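PDB 5OQ3: Cwp19 from Clostridioides difficile, which probably cleaves bacterial cell-wall peptidoglycan, this chain being the TIM-barrel glycoside hydrolase domain of a longer protein. Local coordinates for residues A30-V35 with N67-Q72; Y36-P41 with S363-A368; M117-W122 with Y182-V187. All coordinates share one frame; numbering follows the deposited sequence.

Contacts 1 and 3 are strand pairs of one eight-stranded parallel barrel, and contact 2 lies at its rim. Contact 1 pairs strands 27-32 and 68-74, contact 3 strands 118-123 and 186-189, and the two, centres about 10 Å apart, meet where strands 68-74 and 118-123 run side by side: Val71 O and Trp122 N are 2.9 Å apart. Contact 2 lies about 8 Å from contact 1, centre to centre, and joins the loop after the first strand to the helix after the last; Ala364 N reaches Trp31 O at 2.9 Å. Contacts 2 and 3 do not touch. TIM-barrel active sites lie at the C-terminal ends of the strands, where contact 2 sits.

Contact 1 (A30-V35 with N67-Q72); sequences AWISTV and NTAVVQ
Between Ala30-Ile32 and Ala69-Val71 the backbones form a parallel ladder. Ala30 bonds through its N to Thr68 O and through its O to Val70 N; Ile32 does the same with Val70 O and Gln72 N. The straightest rung is Ile32 N to Val70 O, 2.8 Å with 176° at the hydrogen.

Apolar contacts flank this ladder. Toward the barrel interior Trp31 and Val70 lie side by side, Trp31 CD1 3.7 Å from Val70 CG1. On the helix-facing side Ile32 CD1 reaches Val71 CG2 at 4.0 Å and Ala69 CB at 4.1 Å, while Leu57 and Leu61 of helix 47-63 pack against Ile32.

Past the last rung the polar bonds pass to side chains. Gln72 runs out extended, CG anti to its N (chi1 -166°), and its OE1 receives three donors: Ser33 OG at 2.7 Å, Thr34 N at 2.9 Å in the carbonyl plane, and Val35 N from above that plane. Thr34 OG1 donates to Gln72 O, 2.7 Å away. The buried amide oxygen thus substitutes for a further rung, holding the loop at residues 33-35 against strand 68-74 after the regular pairing has ended.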
ATOM      1  N   ALA A  30       6.298   2.798   9.439  1.00  8.57           N
ATOM      2  CA  ALA A  30       7.225   2.462   8.388  1.00  8.72           C
ATOM      3  C   ALA A  30       6.652   1.307   7.561  1.00  7.94           C
ATOM      4  O   ALA A  30       6.186   0.321   8.124  1.00  9.38           O
ATOM      5  CB  ALA A  30       8.581   2.100   8.943  1.00 11.71           C
ATOM      6  N   TRP A  31       6.767   1.434   6.242  1.00  8.47           N
ATOM      7  CA  TRP A  31       6.483   0.330   5.331  1.00  8.77           C
ATOM      8  C   TRP A  31       7.631  -0.677   5.392  1.00  9.14           C
ATOM      9  O   TRP A  31       8.814  -0.287   5.308  1.00 10.51           O
ATOM     10  CB  TRP A  31       6.303   0.820   3.885  1.00  8.87           C
ATOM     11  CG  TRP A  31       4.979   1.404   3.578  1.00  9.47           C
ATOM     12  CD1 TRP A  31       3.822   0.727   3.359  1.00 10.34           C
ATOM     13  CD2 TRP A  31       4.672   2.782   3.307  1.00  8.82           C
ATOM     14  NE1 TRP A  31       2.821   1.592   3.050  1.00 11.48           N
ATOM     15  CE2 TRP A  31       3.329   2.846   2.940  1.00  9.39           C
ATOM     16  CE3 TRP A  31       5.428   3.953   3.285  1.00  9.37           C
ATOM     17  CZ2 TRP A  31       2.685   4.044   2.611  1.00 10.58           C
ATOM     18  CZ3 TRP A  31       4.821   5.129   2.925  1.00 10.12           C
ATOM     19  CH2 TRP A  31       3.461   5.163   2.594  1.00  9.85           C
ATOM     20  N   ILE A  32       7.268  -1.954   5.500  1.00  9.56           N
ATOM     21  CA  ILE A  32       8.203  -3.071   5.389  1.00 10.25           C
ATOM     22  C   ILE A  32       7.709  -3.905   4.178  1.00 10.64           C
ATOM     23  O   ILE A  32       6.769  -4.682   4.264  1.00 11.57           O
ATOM     24  CB  ILE A  32       8.201  -3.905   6.696  1.00 12.24           C
ATOM     25  CG1 ILE A  32       8.650  -3.007   7.895  1.00 12.21           C
ATOM     26  CG2 ILE A  32       9.086  -5.147   6.579  1.00 13.29           C
ATOM     27  CD1 ILE A  32       8.597  -3.692   9.248  1.00 13.08           C
ATOM     28  N   SER A  33       8.330  -3.659   3.048  1.00 12.67           N
ATOM     29  CA  SER A  33       8.039  -4.301   1.777  1.00 13.18           C
ATOM     30  C   SER A  33       8.776  -5.604   1.661  1.00 12.22           C
ATOM     31  O   SER A  33       9.962  -5.710   2.001  1.00 13.49           O
ATOM     32  CB  SER A  33       8.359  -3.353   0.629  1.00 15.95           C
ATOM     33  OG  SER A  33       7.959  -3.914  -0.607  1.00 17.50           O
ATOM     34  N   THR A  34       8.063  -6.613   1.175  1.00 12.09           N
ATOM     35  CA  THR A  34       8.581  -7.975   0.990  1.00 13.58           C
ATOM     36  C   THR A  34       8.787  -8.334  -0.490  1.00 14.61           C
ATOM     37  O   THR A  34       9.522  -9.268  -0.822  1.00 15.90           O
ATOM     38  CB  THR A  34       7.616  -8.984   1.626  1.00 11.75           C
ATOM     39  OG1 THR A  34       6.334  -8.856   1.007  1.00 14.49           O
ATOM     40  CG2 THR A  34       7.489  -8.751   3.099  1.00 13.47           C
ATOM     41  N   VAL A  35       8.200  -7.547  -1.391  1.00 13.16           N
ATOM     42  CA  VAL A  35       8.391  -7.781  -2.826  1.00 14.66           C
ATOM     43  C   VAL A  35       9.856  -7.545  -3.165  1.00 16.96           C
ATOM     44  O   VAL A  35      10.466  -6.575  -2.703  1.00 17.61           O
ATOM     45  CB  VAL A  35       7.434  -6.905  -3.677  1.00 17.11           C
ATOM     46  CG1 VAL A  35       7.864  -5.442  -3.682  1.00 17.52           C
ATOM     47  CG2 VAL A  35       7.373  -7.432  -5.112  1.00 17.78           C
ATOM     48  N   ASN A  67       6.008   3.714  15.579  1.00  9.28           N
ATOM     49  CA  ASN A  67       4.993   3.052  16.388  1.00  9.36           C
ATOM     50  C   ASN A  67       4.107   2.085  15.654  1.00  9.10           C
ATOM     51  O   ASN A  67       3.282   1.406  16.281  1.00 10.35           O
ATOM     52  CB  ASN A  67       4.162   4.061  17.199  1.00  9.90           C
ATOM     53  CG  ASN A  67       3.367   5.042  16.328  1.00  9.75           C
ATOM     54  OD1 ASN A  67       2.989   4.736  15.193  1.00  9.34           O
ATOM     55  ND2 ASN A  67       3.112   6.260  16.886  1.00 10.72           N
ATOM     56  N   THR A  68       4.330   1.929  14.351  1.00  9.28           N
ATOM     57  CA  THR A  68       3.436   1.117  13.489  1.00  8.43           C
ATOM     58  C   THR A  68       4.257   0.499  12.376  1.00  7.90           C
ATOM     59  O   THR A  68       4.979   1.240  11.687  1.00  9.40           O
ATOM     60  CB  THR A  68       2.288   1.984  12.903  1.00  8.79           C
ATOM     61  OG1 THR A  68       1.536   2.565  13.976  1.00  9.31           O
ATOM     62  CG2 THR A  68       1.332   1.128  12.052  1.00 10.24           C
ATOM     63  N   ALA A  69       4.108  -0.810  12.173  1.00  8.29           N
ATOM     64  CA  ALA A  69       4.776  -1.518  11.083  1.00  8.81           C
ATOM     65  C   ALA A  69       3.696  -1.858  10.071  1.00  8.66           C
ATOM     66  O   ALA A  69       2.689  -2.460  10.416  1.00  8.73           O
ATOM     67  CB  ALA A  69       5.424  -2.798  11.603  1.00  9.59           C
ATOM     68  N   VAL A  70       3.912  -1.520   8.836  1.00  8.31           N
ATOM     69  CA  VAL A  70       2.966  -1.783   7.719  1.00  8.25           C
ATOM     70  C   VAL A  70       3.661  -2.810   6.826  1.00  6.65           C
ATOM     71  O   VAL A  70       4.602  -2.472   6.068  1.00  9.60           O
ATOM     72  CB  VAL A  70       2.614  -0.506   6.945  1.00  8.98           C
ATOM     73  CG1 VAL A  70       1.585  -0.834   5.859  1.00  9.48           C
ATOM     74  CG2 VAL A  70       2.032   0.562   7.880  1.00  9.58           C
ATOM     75  N   VAL A  71       3.285  -4.090   6.994  1.00  7.59           N
ATOM     76  CA  VAL A  71       4.087  -5.208   6.477  1.00  7.94           C
ATOM     77  C   VAL A  71       3.351  -5.875   5.324  1.00  7.77           C
ATOM     78  O   VAL A  71       2.186  -6.233   5.476  1.00  8.20           O
ATOM     79  CB  VAL A  71       4.353  -6.216   7.610  1.00  9.94           C
ATOM     80  CG1 VAL A  71       5.192  -7.371   7.082  1.00 12.04           C
ATOM     81  CG2 VAL A  71       5.058  -5.491   8.783  1.00 11.72           C
ATOM     82  N   GLN A  72       4.013  -6.024   4.188  1.00  9.11           N
ATOM     83  CA  GLN A  72       3.424  -6.526   2.937  1.00  9.66           C
ATOM     84  C   GLN A  72       3.266  -8.031   2.988  1.00 11.66           C
ATOM     85  O   GLN A  72       4.188  -8.770   2.719  1.00 12.67           O
ATOM     86  CB  GLN A  72       4.324  -6.080   1.776  1.00 11.27           C
ATOM     87  CG  GLN A  72       3.727  -6.219   0.394  1.00 12.10           C
ATOM     88  CD  GLN A  72       4.622  -5.649  -0.662  1.00 12.48           C
ATOM     89  OE1 GLN A  72       5.851  -5.668  -0.503  1.00 13.46           O
ATOM     90  NE2 GLN A  72       4.031  -5.178  -1.771  1.00 14.30           N
TER

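Contact 2 (Y36-P41 with S363-A368); sequences YNLDWP and SAKDIA
Asp39 points its carboxylate at Ser363 and Lys365, and one oxygen does most of the work. Asp39 OD1 takes the hydroxyl of Ser363 OG at 2.7 Å on its syn lone pair, whereas Lys365 N comes down on the same oxygen from above the carboxylate plane, 2.9 Å away with 158° at the hydrogen. The other oxygen, OD2, is bonded to Ser33 N just past the first strand, and the carboxylate is fixed in rotation between two parts of the chain.

Beside it, Leu38 and Lys365 cross at about a right angle. Lys365 CG sits between the backbone N and the carbonyl carbon (chi1 70°), which carries the chain past Asp39 and brings CE against Leu38 CD1 at 3.3 Å, a tight carbon contact. Its ammonium turns away from Asp39, NZ and OD1 being 5.5 Å apart, and makes a long salt bridge with Asp366.

Asn37 ND2 donates to Pro41 O at 2.8 Å, nearly in its own amide plane, across the cis bond before Pro41. Ser363 N bonds to Asp366 OD2, inside the first turn of helix 364-369, whose N-terminal end the Asp39 carboxylate meets. A second cis peptide bond precedes Ser363, a feature also known from other TIM-barrel glycoside hydrolases. The contact lies at the C-terminal end of a TIM barrel, joining the loop after its first strand to the helix after its eighth.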
ATOM      1  N   TYR A  36      10.450  -8.490  -3.899  1.00 15.87           N
ATOM      2  CA  TYR A  36      11.887  -8.478  -4.182  1.00 18.53           C
ATOM      3  C   TYR A  36      12.734  -8.382  -2.898  1.00 16.47           C
ATOM      4  O   TYR A  36      13.880  -7.974  -2.946  1.00 18.35           O
ATOM      5  CB  TYR A  36      12.247  -7.378  -5.173  1.00 22.69           C
ATOM      6  CG  TYR A  36      11.606  -7.535  -6.504  1.00 29.24           C
ATOM      7  CD1 TYR A  36      11.837  -8.688  -7.272  1.00 34.23           C
ATOM      8  CD2 TYR A  36      10.795  -6.537  -7.036  1.00 35.60           C
ATOM      9  CE1 TYR A  36      11.264  -8.846  -8.519  1.00 37.93           C
ATOM     10  CE2 TYR A  36      10.215  -6.695  -8.292  1.00 38.04           C
ATOM     11  CZ  TYR A  36      10.455  -7.852  -9.016  1.00 39.38           C
ATOM     12  OH  TYR A  36       9.906  -8.022 -10.252  1.00 46.47           O
ATOM     13  N   ASN A  37      12.176  -8.827  -1.761  1.00 16.77           N
ATOM     14  CA  ASN A  37      12.905  -8.863  -0.489  1.00 16.74           C
ATOM     15  C   ASN A  37      13.449  -7.469  -0.148  1.00 17.21           C
ATOM     16  O   ASN A  37      14.526  -7.338   0.377  1.00 18.95           O
ATOM     17  CB  ASN A  37      14.014  -9.945  -0.577  1.00 16.97           C
ATOM     18  CG  ASN A  37      13.418 -11.323  -0.758  1.00 15.79           C
ATOM     19  OD1 ASN A  37      13.131 -11.750  -1.879  1.00 19.68           O
ATOM     20  ND2 ASN A  37      13.138 -11.995   0.357  1.00 17.53           N
ATOM     21  N   LEU A  38      12.674  -6.426  -0.450  1.00 17.02           N
ATOM     22  CA  LEU A  38      13.196  -5.048  -0.338  1.00 16.94           C
ATOM     23  C   LEU A  38      13.632  -4.705   1.095  1.00 15.72           C
ATOM     24  O   LEU A  38      14.773  -4.306   1.334  1.00 17.46           O
ATOM     25  CB  LEU A  38      12.157  -4.035  -0.825  1.00 18.48           C
ATOM     26  CG  LEU A  38      12.606  -2.578  -0.822  1.00 19.33           C
ATOM     27  CD1 LEU A  38      13.665  -2.369  -1.907  1.00 22.24           C
ATOM     28  CD2 LEU A  38      11.425  -1.597  -0.962  1.00 21.16           C
ATOM     29  N   ASP A  39      12.702  -4.833   2.037  1.00 15.73           N
ATOM     30  CA  ASP A  39      12.968  -4.554   3.430  1.00 14.32           C
ATOM     31  C   ASP A  39      13.156  -5.795   4.297  1.00 16.16           C
ATOM     32  O   ASP A  39      13.949  -5.763   5.211  1.00 19.55           O
ATOM     33  CB  ASP A  39      11.831  -3.747   4.057  1.00 12.66           C
ATOM     34  CG  ASP A  39      11.641  -2.369   3.431  1.00 12.98           C
ATOM     35  OD1 ASP A  39      12.584  -1.572   3.428  1.00 16.18           O
ATOM     36  OD2 ASP A  39      10.566  -2.085   2.862  1.00 16.34           O
ATOM     37  N   TRP A  40      12.366  -6.841   4.052  1.00 15.26           N
ATOM     38  CA  TRP A  40      12.418  -8.089   4.813  1.00 15.50           C
ATOM     39  C   TRP A  40      11.748  -9.191   3.966  1.00 14.94           C
ATOM     40  O   TRP A  40      10.772  -8.875   3.250  1.00 17.58           O
ATOM     41  CB  TRP A  40      11.653  -7.929   6.138  1.00 14.36           C
ATOM     42  CG  TRP A  40      11.678  -9.169   6.971  1.00 14.52           C
ATOM     43  CD1 TRP A  40      12.679  -9.590   7.797  1.00 15.20           C
ATOM     44  CD2 TRP A  40      10.704 -10.219   6.944  1.00 14.01           C
ATOM     45  NE1 TRP A  40      12.365 -10.807   8.311  1.00 15.78           N
ATOM     46  CE2 TRP A  40      11.156 -11.218   7.809  1.00 13.98           C
ATOM     47  CE3 TRP A  40       9.460 -10.388   6.295  1.00 15.41           C
ATOM     48  CZ2 TRP A  40      10.441 -12.393   8.031  1.00 15.46           C
ATOM     49  CZ3 TRP A  40       8.753 -11.567   6.519  1.00 17.15           C
ATOM     50  CH2 TRP A  40       9.260 -12.560   7.353  1.00 17.49           C
ATOM     51  N   PRO A  41      12.196 -10.446   4.031  1.00 16.15           N
ATOM     52  CA  PRO A  41      13.457 -10.891   4.662  1.00 16.56           C
ATOM     53  C   PRO A  41      14.635 -10.739   3.731  1.00 19.20           C
ATOM     54  O   PRO A  41      14.469 -10.868   2.523  1.00 20.95           O
ATOM     55  CB  PRO A  41      13.181 -12.377   4.925  1.00 18.37           C
ATOM     56  CG  PRO A  41      12.290 -12.792   3.810  1.00 18.01           C
ATOM     57  CD  PRO A  41      11.426 -11.583   3.496  1.00 15.70           C
ATOM     58  N   SER A 363      11.240   3.640   2.952  1.00 10.04           N
ATOM     59  CA  SER A 363      10.780   2.419   3.595  1.00 11.15           C
ATOM     60  C   SER A 363      11.662   2.128   4.803  1.00 11.59           C
ATOM     61  O   SER A 363      12.641   2.831   5.062  1.00 12.45           O
ATOM     62  CB  SER A 363      10.734   1.229   2.613  1.00 11.38           C
ATOM     63  OG  SER A 363      12.040   0.830   2.247  1.00 14.16           O
ATOM     64  N   ALA A 364      11.336   1.065   5.513  1.00 12.36           N
ATOM     65  CA  ALA A 364      12.033   0.686   6.741  1.00 12.57           C
ATOM     66  C   ALA A 364      13.539   0.562   6.591  1.00 14.37           C
ATOM     67  O   ALA A 364      14.282   1.000   7.491  1.00 14.97           O
ATOM     68  CB  ALA A 364      11.459  -0.607   7.272  1.00 12.45           C
ATOM     69  N   LYS A 365      14.009  -0.019   5.481  1.00 13.81           N
ATOM     70  CA  LYS A 365      15.448  -0.178   5.294  1.00 15.62           C
ATOM     71  C   LYS A 365      16.190   1.156   5.318  1.00 16.05           C
ATOM     72  O   LYS A 365      17.379   1.219   5.672  1.00 17.70           O
ATOM     73  CB  LYS A 365      15.746  -0.928   3.992  1.00 15.51           C
ATOM     74  CG  LYS A 365      15.464  -0.187   2.688  1.00 20.44           C
ATOM     75  CD  LYS A 365      15.899  -1.081   1.520  1.00 28.03           C
ATOM     76  CE  LYS A 365      15.454  -0.558   0.172  1.00 36.46           C
ATOM     77  NZ  LYS A 365      16.107   0.731  -0.168  1.00 45.51           N
ATOM     78  N   ASP A 366      15.514   2.207   4.838  1.00 14.26           N
ATOM     79  CA  ASP A 366      16.199   3.501   4.767  1.00 15.18           C
ATOM     80  C   ASP A 366      16.482   4.061   6.150  1.00 15.69           C
ATOM     81  O   ASP A 366      17.509   4.657   6.376  1.00 17.48           O
ATOM     82  CB  ASP A 366      15.387   4.480   3.932  1.00 17.30           C
ATOM     83  CG  ASP A 366      15.261   4.033   2.507  1.00 15.17           C
ATOM     84  OD1 ASP A 366      16.284   3.876   1.809  1.00 18.38           O
ATOM     85  OD2 ASP A 366      14.122   3.859   2.043  1.00 15.76           O
ATOM     86  N   ILE A 367      15.552   3.823   7.071  1.00 13.87           N
ATOM     87  CA  ILE A 367      15.791   4.163   8.463  1.00 16.20           C
ATOM     88  C   ILE A 367      16.909   3.284   9.043  1.00 18.49           C
ATOM     89  O   ILE A 367      17.852   3.812   9.673  1.00 20.22           O
ATOM     90  CB  ILE A 367      14.497   3.989   9.287  1.00 14.82           C
ATOM     91  CG1 ILE A 367      13.421   4.974   8.821  1.00 14.04           C
ATOM     92  CG2 ILE A 367      14.776   4.234  10.767  1.00 16.44           C
ATOM     93  CD1 ILE A 367      12.027   4.721   9.355  1.00 13.92           C
ATOM     94  N   ALA A 368      16.780   1.976   8.837  1.00 20.73           N
ATOM     95  CA  ALA A 368      17.788   1.033   9.371  1.00 20.30           C
ATOM     96  C   ALA A 368      19.215   1.310   8.891  1.00 21.45           C
ATOM     97  O   ALA A 368      20.159   1.133   9.660  1.00 25.40           O
ATOM     98  CB  ALA A 368      17.386  -0.410   9.069  1.00 22.69           C
TER

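Contact 3 (M117-W122 with Y182-V187); sequences MEFHAW and YDIDGV
Gly186 CA sits over one face of the His120 imidazole, 3.9 Å from the ring centroid and 15° off its normal, a CH-pi contact. With no side chain on the glycine, the two backbones come close here: His120 CA and Gly186 CA are only 4.2 Å apart. Around this point the strands exchange backbone bonds. Ala121 N donates to Gly186 O at 2.9 Å, and Phe119 O takes Asp185 N together with a weak bond from Gly186 N.

The carboxylate of Asp185 extends the ladder by one bond. Its OD2 accepts Phe119 N at 2.8 Å on the anti lone pair, standing in for a backbone carbonyl before strand 186-189 has begun. Glu118 bends at chi2 and crosses Asp185 at about a right angle, which leaves Glu118 OE1 3.7 Å from Asp185 OD1, two like charges close together.

These are the third and fourth strands of the TIM barrel, paired in parallel. His120 points into the barrel, while Phe119, Ala121 and Val187 point out toward the helices. On that outer side Ile184 CG2 is wedged against two residues of strand 118-123, 4.0 Å from Phe119 CD1 and 4.1 Å from Ala121 CB. With CG1 between the backbone N and the carbonyl carbon (chi1 62°), it is the CG2 branch of Ile184 that is left to meet them.

Further out, Val179 of helix 165-181 packs on Ile184 and Val187, and Leu105 of helix 104-114 on Phe119. His113 NE2, from that second helix, also bonds to Asp185 OD2. Inside the barrel, Tyr286 OH bonds to His120 ND1 and fixes the rotation of the imidazole whose face Gly186 packs against.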
ATOM      1  N   MET A 117       4.126  -1.835  19.292  1.00 10.69           N
ATOM      2  CA  MET A 117       3.926  -1.339  17.943  1.00 10.13           C
ATOM      3  C   MET A 117       2.675  -1.959  17.339  1.00  9.87           C
ATOM      4  O   MET A 117       2.393  -3.130  17.565  1.00 14.03           O
ATOM      5  CB  MET A 117       5.109  -1.688  17.060  1.00 11.81           C
ATOM      6  CG  MET A 117       6.423  -1.134  17.578  1.00 12.92           C
ATOM      7  SD  MET A 117       7.913  -1.666  16.795  1.00 15.18           S
ATOM      8  CE  MET A 117       7.938  -0.660  15.333  1.00 16.27           C
ATOM      9  N   GLU A 118       1.912  -1.152  16.606  1.00  9.04           N
ATOM     10  CA  GLU A 118       0.775  -1.645  15.860  1.00  9.25           C
ATOM     11  C   GLU A 118       1.241  -2.297  14.563  1.00  8.60           C
ATOM     12  O   GLU A 118       2.363  -2.033  14.073  1.00 10.18           O
ATOM     13  CB  GLU A 118      -0.223  -0.518  15.560  1.00 12.14           C
ATOM     14  CG  GLU A 118      -0.716   0.214  16.793  1.00 19.24           C
ATOM     15  CD  GLU A 118      -2.025  -0.251  17.300  1.00 27.73           C
ATOM     16  OE1 GLU A 118      -2.963  -0.387  16.503  1.00 41.70           O
ATOM     17  OE2 GLU A 118      -2.169  -0.383  18.527  1.00 42.58           O
ATOM     18  N   PHE A 119       0.394  -3.181  14.056  1.00  7.73           N
ATOM     19  CA  PHE A 119       0.713  -3.983  12.887  1.00  7.15           C
ATOM     20  C   PHE A 119      -0.415  -3.822  11.879  1.00  7.02           C
ATOM     21  O   PHE A 119      -1.564  -4.200  12.134  1.00  7.48           O
ATOM     22  CB  PHE A 119       0.843  -5.458  13.274  1.00  8.61           C
ATOM     23  CG  PHE A 119       1.318  -6.315  12.141  1.00  8.84           C
ATOM     24  CD1 PHE A 119       0.433  -6.781  11.184  1.00  8.90           C
ATOM     25  CD2 PHE A 119       2.670  -6.654  12.027  1.00  9.42           C
ATOM     26  CE1 PHE A 119       0.865  -7.550  10.139  1.00  8.47           C
ATOM     27  CE2 PHE A 119       3.103  -7.442  10.972  1.00  9.65           C
ATOM     28  CZ  PHE A 119       2.194  -7.895  10.042  1.00  9.49           C
ATOM     29  N   HIS A 120      -0.120  -3.276  10.720  1.00  6.82           N
ATOM     30  CA  HIS A 120      -1.063  -3.180   9.596  1.00  6.70           C
ATOM     31  C   HIS A 120      -0.598  -4.158   8.512  1.00  5.85           C
ATOM     32  O   HIS A 120       0.520  -4.098   8.044  1.00  7.82           O
ATOM     33  CB  HIS A 120      -1.158  -1.780   9.016  1.00  7.77           C
ATOM     34  CG  HIS A 120      -1.780  -0.784   9.942  1.00  8.01           C
ATOM     35  ND1 HIS A 120      -2.371   0.374   9.485  1.00  8.81           N
ATOM     36  CD2 HIS A 120      -1.934  -0.774  11.293  1.00  9.52           C
ATOM     37  CE1 HIS A 120      -2.836   1.054  10.515  1.00  8.09           C
ATOM     38  NE2 HIS A 120      -2.579   0.392  11.621  1.00  9.38           N
ATOM     39  N   ALA A 121      -1.473  -5.076   8.129  1.00  6.14           N
ATOM     40  CA  ALA A 121      -1.235  -6.030   7.049  1.00  6.27           C
ATOM     41  C   ALA A 121      -1.492  -5.363   5.712  1.00  6.57           C
ATOM     42  O   ALA A 121      -2.620  -4.911   5.446  1.00  7.83           O
ATOM     43  CB  ALA A 121      -2.144  -7.237   7.225  1.00  6.56           C
ATOM     44  N   TRP A 122      -0.444  -5.302   4.878  1.00  6.80           N
ATOM     45  CA  TRP A 122      -0.491  -4.666   3.593  1.00  7.26           C
ATOM     46  C   TRP A 122      -0.665  -5.716   2.474  1.00  6.93           C
ATOM     47  O   TRP A 122       0.097  -6.680   2.381  1.00  7.19           O
ATOM     48  CB  TRP A 122       0.752  -3.807   3.445  1.00  8.24           C
ATOM     49  CG  TRP A 122       1.255  -3.380   2.116  1.00  9.36           C
ATOM     50  CD1 TRP A 122       0.552  -3.259   0.933  1.00  9.25           C
ATOM     51  CD2 TRP A 122       2.571  -2.916   1.841  1.00 10.68           C
ATOM     52  NE1 TRP A 122       1.384  -2.813  -0.051  1.00 10.75           N
ATOM     53  CE2 TRP A 122       2.623  -2.607   0.471  1.00 10.55           C
ATOM     54  CE3 TRP A 122       3.737  -2.783   2.600  1.00 10.44           C
ATOM     55  CZ2 TRP A 122       3.787  -2.122  -0.155  1.00 11.53           C
ATOM     56  CZ3 TRP A 122       4.899  -2.333   1.979  1.00 11.91           C
ATOM     57  CH2 TRP A 122       4.909  -2.008   0.618  1.00 13.57           C
ATOM     58  N   TYR A 182      -5.747 -13.707  12.462  1.00  7.81           N
ATOM     59  CA  TYR A 182      -4.542 -13.072  12.956  1.00  7.49           C
ATOM     60  C   TYR A 182      -4.878 -11.777  13.691  1.00  6.42           C
ATOM     61  O   TYR A 182      -5.793 -11.064  13.272  1.00  7.73           O
ATOM     62  CB  TYR A 182      -3.554 -12.781  11.817  1.00  8.21           C
ATOM     63  CG  TYR A 182      -3.078 -14.051  11.113  1.00  7.21           C
ATOM     64  CD1 TYR A 182      -2.029 -14.797  11.622  1.00  8.31           C
ATOM     65  CD2 TYR A 182      -3.710 -14.505   9.975  1.00  8.72           C
ATOM     66  CE1 TYR A 182      -1.624 -15.965  10.994  1.00  9.29           C
ATOM     67  CE2 TYR A 182      -3.318 -15.652   9.316  1.00  9.06           C
ATOM     68  CZ  TYR A 182      -2.267 -16.408   9.850  1.00 10.25           C
ATOM     69  OH  TYR A 182      -1.874 -17.557   9.177  1.00 11.41           O
ATOM     70  N   ASP A 183      -4.064 -11.421  14.657  1.00  7.65           N
ATOM     71  CA  ASP A 183      -4.332 -10.264  15.530  1.00  8.30           C
ATOM     72  C   ASP A 183      -3.793  -8.963  14.933  1.00  7.94           C
ATOM     73  O   ASP A 183      -3.027  -8.220  15.577  1.00  8.78           O
ATOM     74  CB  ASP A 183      -3.716 -10.538  16.911  1.00 10.16           C
ATOM     75  CG  ASP A 183      -4.009  -9.466  17.910  1.00 12.94           C
ATOM     76  OD1 ASP A 183      -5.100  -8.874  17.812  1.00 14.85           O
ATOM     77  OD2 ASP A 183      -3.133  -9.219  18.779  1.00 16.72           O
ATOM     78  N   ILE A 184      -4.196  -8.688  13.705  1.00  7.18           N
ATOM     79  CA  ILE A 184      -3.815  -7.462  13.080  1.00  7.81           C
ATOM     80  C   ILE A 184      -4.511  -6.255  13.652  1.00  7.85           C
ATOM     81  O   ILE A 184      -5.642  -6.336  14.116  1.00  9.30           O
ATOM     82  CB  ILE A 184      -3.997  -7.522  11.547  1.00  9.05           C
ATOM     83  CG1 ILE A 184      -5.470  -7.734  11.153  1.00 10.39           C
ATOM     84  CG2 ILE A 184      -3.131  -8.644  10.926  1.00  9.53           C
ATOM     85  CD1 ILE A 184      -5.712  -7.556   9.660  1.00 10.69           C
ATOM     86  N   ASP A 185      -3.901  -5.082  13.517  1.00  7.56           N
ATOM     87  CA  ASP A 185      -4.533  -3.813  13.940  1.00  7.58           C
ATOM     88  C   ASP A 185      -5.128  -3.016  12.777  1.00  6.72           C
ATOM     89  O   ASP A 185      -6.023  -2.191  12.965  1.00  7.92           O
ATOM     90  CB  ASP A 185      -3.495  -2.941  14.649  1.00  7.85           C
ATOM     91  CG  ASP A 185      -2.868  -3.664  15.787  1.00  8.93           C
ATOM     92  OD1 ASP A 185      -3.598  -3.982  16.751  1.00 10.53           O
ATOM     93  OD2 ASP A 185      -1.669  -3.998  15.757  1.00  9.43           O
ATOM     94  N   GLY A 186      -4.666  -3.322  11.558  1.00  6.44           N
ATOM     95  CA  GLY A 186      -5.106  -2.618  10.346  1.00  6.44           C
ATOM     96  C   GLY A 186      -4.919  -3.460   9.109  1.00  5.87           C
ATOM     97  O   GLY A 186      -4.104  -4.399   9.102  1.00  6.59           O
ATOM     98  N   VAL A 187      -5.667  -3.091   8.080  1.00  5.42           N
ATOM     99  CA  VAL A 187      -5.507  -3.607   6.697  1.00  5.35           C
ATOM    100  C   VAL A 187      -5.165  -2.397   5.829  1.00  6.04           C
ATOM    101  O   VAL A 187      -5.809  -1.358   5.953  1.00  6.30           O
ATOM    102  CB  VAL A 187      -6.835  -4.291   6.239  1.00  5.79           C
ATOM    103  CG1 VAL A 187      -6.789  -4.606   4.748  1.00  6.86           C
ATOM    104  CG2 VAL A 187      -7.160  -5.499   7.115  1.00  6.95           C
TER